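Local coordinates for sensor protein KdpD (Escherichia coli, PDB 4Y2F) that senses potassium as a membrane-bound histidine kinase, of which this is the GAF domain, probably autophosphorylating to signal to a response regulator, at residues E26-H34 / Q117-T125. Residues are numbered along the deposited sequence; the frame is centred on the assembly and turned at random. Where two conformers were deposited one is given.
Sequences EQFIASTFH and QQRLLETFT
F33 drives its ring into the helix 117-125 as a knob among Q117, L120, L121 and F124, the tightest part of this contact. The ring's CZ lies 3.5 Å from L121 CA, so the aromatic tip reaches the opposing backbone, bridging two nearly antiparallel helix segments (170°) whose axes approach to 11.5 Å. A flat, rigid phenylalanine suits this task: L121 CD1 covers one face in a CH-pi contact, 4.0 Å from the centroid of the F33 ring, while T32 CG2 of its own helix lies over the other. F33 CG is anti to its carbonyl carbon (chi1 -63°), which aims the ring across the interface. Its edge then meets the face of F124 in a T-shaped stack, with ring centroids 5.1 Å apart and planes at 84°. T32 CG2 touches F124 CZ at 3.9 Å; threonine fits here because its methyl serves the apolar interface while OG1 is hydrogen-bonded to D4. With an alanine at F124, the edge of F33 would probably lose its aromatic face, and a gap would open beside T32 and I29.

Packing is looser toward F28 and I29. I29 CG1 approaches F124 CD2 only to 4.4 Å, and the ring of F28 leads away from the interface. Q117 forms the partly exposed border of the tight site, its backbone O 3.6 Å from F33 CE1; a flexible polar chain suits such a border. No hydrogen bond joins the two segments.

The two helices pack against each other beside the antiparallel sheet of the GAF fold. L121 meets Q88 and L90 of strand 88-94, I29 touches S37 of strand 35-42, and helix 4-13 adds L5 and M8 against F124, while T123 packs on T123 of the second subunit.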
loop_
_atom_site.group_PDB
_atom_site.type_symbol
_atom_site.label_atom_id
_atom_site.label_comp_id
_atom_site.label_asym_id
_atom_site.label_seq_id
_atom_site.Cartn_x
_atom_site.Cartn_y
_atom_site.Cartn_z
ATOM N N GLU A 26 -4.274 2.928 14.370
ATOM C CA GLU A 26 -4.483 2.253 15.648
ATOM C C GLU A 26 -5.820 1.516 15.689
ATOM O O GLU A 26 -5.888 0.373 16.160
ATOM C CB GLU A 26 -4.347 3.261 16.794
ATOM C CG GLU A 26 -2.908 3.779 16.935
ATOM C CD GLU A 26 -2.777 4.960 17.879
ATOM O OE1 GLU A 26 -3.772 5.321 18.549
ATOM O OE2 GLU A 26 -1.666 5.530 17.951
ATOM N N GLN A 27 -6.885 2.136 15.176
ATOM C CA GLN A 27 -8.194 1.487 15.159
ATOM C C GLN A 27 -8.133 0.173 14.396
ATOM O O GLN A 27 -8.596 -0.870 14.878
ATOM C CB GLN A 27 -9.205 2.433 14.510
ATOM C CG GLN A 27 -10.610 1.865 14.313
ATOM C CD GLN A 27 -11.508 2.810 13.543
ATOM O OE1 GLN A 27 -11.876 3.875 14.040
ATOM N NE2 GLN A 27 -11.857 2.433 12.325
ATOM N N PHE A 28 -7.531 0.199 13.208
ATOM C CA PHE A 28 -7.555 -0.983 12.359
ATOM C C PHE A 28 -6.553 -2.032 12.817
ATOM O O PHE A 28 -6.826 -3.236 12.749
ATOM C CB PHE A 28 -7.313 -0.593 10.898
ATOM C CG PHE A 28 -8.544 -0.122 10.183
ATOM C CD1 PHE A 28 -9.326 -1.022 9.470
ATOM C CD2 PHE A 28 -8.930 1.207 10.226
ATOM C CE1 PHE A 28 -10.467 -0.600 8.816
ATOM C CE2 PHE A 28 -10.075 1.640 9.568
ATOM C CZ PHE A 28 -10.842 0.728 8.856
ATOM N N ILE A 29 -5.375 -1.612 13.280
ATOM C CA ILE A 29 -4.428 -2.607 13.770
ATOM C C ILE A 29 -4.975 -3.281 15.028
ATOM O O ILE A 29 -4.867 -4.504 15.190
ATOM C CB ILE A 29 -3.024 -1.991 13.949
ATOM C CG1 ILE A 29 -2.440 -1.631 12.575
ATOM C CG2 ILE A 29 -2.107 -2.937 14.699
ATOM C CD1 ILE A 29 -1.260 -0.682 12.604
ATOM N N ALA A 30 -5.622 -2.509 15.910
ATOM C CA ALA A 30 -6.248 -3.074 17.106
ATOM C C ALA A 30 -7.294 -4.112 16.759
ATOM O O ALA A 30 -7.324 -5.198 17.349
ATOM C CB ALA A 30 -6.925 -1.985 17.930
ATOM N N SER A 31 -8.169 -3.794 15.808
ATOM C CA SER A 31 -9.251 -4.697 15.453
ATOM C C SER A 31 -8.734 -5.917 14.691
ATOM O O SER A 31 -9.073 -7.057 15.026
ATOM C CB SER A 31 -10.299 -3.929 14.639
ATOM O OG SER A 31 -11.177 -4.807 13.972
ATOM N N THR A 32 -7.908 -5.697 13.661
ATOM C CA THR A 32 -7.481 -6.795 12.801
ATOM C C THR A 32 -6.547 -7.749 13.533
ATOM O O THR A 32 -6.594 -8.963 13.308
ATOM C CB THR A 32 -6.770 -6.227 11.572
ATOM O OG1 THR A 32 -7.686 -5.379 10.862
ATOM C CG2 THR A 32 -6.250 -7.330 10.656
ATOM N N PHE A 33 -5.659 -7.219 14.384
ATOM C CA PHE A 33 -4.613 -8.030 14.996
ATOM C C PHE A 33 -4.843 -8.258 16.477
ATOM O O PHE A 33 -3.956 -8.786 17.155
ATOM C CB PHE A 33 -3.238 -7.418 14.717
ATOM C CG PHE A 33 -2.909 -7.381 13.257
ATOM C CD1 PHE A 33 -2.438 -8.524 12.627
ATOM C CD2 PHE A 33 -3.146 -6.235 12.502
ATOM C CE1 PHE A 33 -2.167 -8.525 11.280
ATOM C CE2 PHE A 33 -2.881 -6.232 11.151
ATOM C CZ PHE A 33 -2.390 -7.382 10.538
ATOM N N HIS A 34 -6.015 -7.887 16.987
ATOM C CA HIS A 34 -6.383 -8.145 18.383
ATOM C C HIS A 34 -5.298 -7.653 19.331
ATOM O O HIS A 34 -4.739 -8.415 20.137
ATOM C CB HIS A 34 -6.649 -9.632 18.593
ATOM C CG HIS A 34 -7.692 -10.177 17.674
ATOM N ND1 HIS A 34 -9.029 -9.896 17.826
ATOM C CD2 HIS A 34 -7.587 -10.961 16.576
ATOM C CE1 HIS A 34 -9.712 -10.500 16.863
ATOM N NE2 HIS A 34 -8.856 -11.150 16.093
ATOM N N GLN A 117 0.231 -14.031 9.934
ATOM C CA GLN A 117 -0.185 -12.759 10.527
ATOM C C GLN A 117 0.903 -11.704 10.403
ATOM O O GLN A 117 0.612 -10.536 10.108
ATOM C CB GLN A 117 -0.563 -12.944 11.997
ATOM C CG GLN A 117 -1.788 -13.788 12.198
ATOM C CD GLN A 117 -2.998 -13.193 11.525
ATOM O OE1 GLN A 117 -3.230 -11.987 11.600
ATOM N NE2 GLN A 117 -3.766 -14.029 10.841
ATOM N N GLN A 118 2.149 -12.090 10.658
ATOM C CA GLN A 118 3.269 -11.161 10.462
ATOM C C GLN A 118 3.321 -10.621 9.042
ATOM O O GLN A 118 3.600 -9.434 8.838
ATOM C CB GLN A 118 4.589 -11.857 10.806
ATOM C CG GLN A 118 4.728 -12.105 12.316
ATOM C CD GLN A 118 4.884 -10.808 13.062
ATOM O OE1 GLN A 118 5.910 -10.132 12.892
ATOM N NE2 GLN A 118 3.897 -10.436 13.853
ATOM N N ARG A 119 3.068 -11.467 8.037
ATOM C CA ARG A 119 3.105 -10.984 6.663
ATOM C C ARG A 119 1.966 -10.005 6.406
ATOM O O ARG A 119 2.165 -8.981 5.736
ATOM C CB ARG A 119 3.058 -12.164 5.690
ATOM C CG ARG A 119 4.319 -13.031 5.755
ATOM C CD ARG A 119 4.393 -14.082 4.647
ATOM N NE ARG A 119 3.315 -15.071 4.694
ATOM C CZ ARG A 119 3.378 -16.234 5.340
ATOM N NH1 ARG A 119 4.455 -16.564 6.044
ATOM N NH2 ARG A 119 2.344 -17.062 5.310
ATOM N N LEU A 120 0.787 -10.266 6.980
ATOM C CA LEU A 120 -0.330 -9.334 6.839
ATOM C C LEU A 120 -0.017 -8.015 7.526
ATOM O O LEU A 120 -0.271 -6.931 6.972
ATOM C CB LEU A 120 -1.617 -9.948 7.393
ATOM C CG LEU A 120 -2.809 -9.003 7.268
ATOM C CD1 LEU A 120 -3.132 -8.720 5.791
ATOM C CD2 LEU A 120 -4.014 -9.607 7.965
ATOM N N LEU A 121 0.562 -8.081 8.731
ATOM C CA LEU A 121 0.888 -6.863 9.456
ATOM C C LEU A 121 1.911 -6.035 8.698
ATOM O O LEU A 121 1.835 -4.801 8.702
ATOM C CB LEU A 121 1.391 -7.225 10.849
ATOM C CG LEU A 121 1.780 -6.054 11.763
ATOM C CD1 LEU A 121 0.640 -5.076 11.952
ATOM C CD2 LEU A 121 2.228 -6.626 13.121
ATOM N N GLU A 122 2.856 -6.684 8.013
ATOM C CA GLU A 122 3.805 -5.915 7.219
ATOM C C GLU A 122 3.106 -5.135 6.117
ATOM O O GLU A 122 3.458 -3.977 5.847
ATOM C CB GLU A 122 4.887 -6.814 6.646
ATOM C CG GLU A 122 5.873 -6.002 5.833
ATOM C CD GLU A 122 7.065 -6.794 5.418
ATOM O OE1 GLU A 122 7.986 -6.947 6.243
ATOM O OE2 GLU A 122 7.068 -7.278 4.271
ATOM N N THR A 123 2.105 -5.737 5.477
ATOM C CA THR A 123 1.363 -5.023 4.448
ATOM C C THR A 123 0.626 -3.838 5.051
ATOM O O THR A 123 0.594 -2.753 4.458
ATOM C CB THR A 123 0.386 -5.968 3.759
ATOM O OG1 THR A 123 1.101 -7.099 3.235
ATOM C CG2 THR A 123 -0.304 -5.263 2.609
ATOM N N PHE A 124 0.054 -4.014 6.248
ATOM C CA PHE A 124 -0.585 -2.886 6.923
ATOM C C PHE A 124 0.403 -1.744 7.147
ATOM O O PHE A 124 0.096 -0.581 6.846
ATOM C CB PHE A 124 -1.203 -3.342 8.250
ATOM C CG PHE A 124 -2.605 -3.858 8.125
ATOM C CD1 PHE A 124 -2.868 -5.046 7.461
ATOM C CD2 PHE A 124 -3.667 -3.159 8.681
ATOM C CE1 PHE A 124 -4.170 -5.520 7.342
ATOM C CE2 PHE A 124 -4.965 -3.629 8.574
ATOM C CZ PHE A 124 -5.219 -4.800 7.894
ATOM N N THR A 125 1.599 -2.041 7.670
ATOM C CA THR A 125 2.548 -0.962 7.940
ATOM C C THR A 125 3.001 -0.272 6.660
ATOM O O THR A 125 3.310 0.925 6.680
ATOM C CB THR A 125 3.758 -1.454 8.740
ATOM O OG1 THR A 125 4.529 -2.383 7.966
ATOM C CG2 THR A 125 3.324 -2.105 10.052
#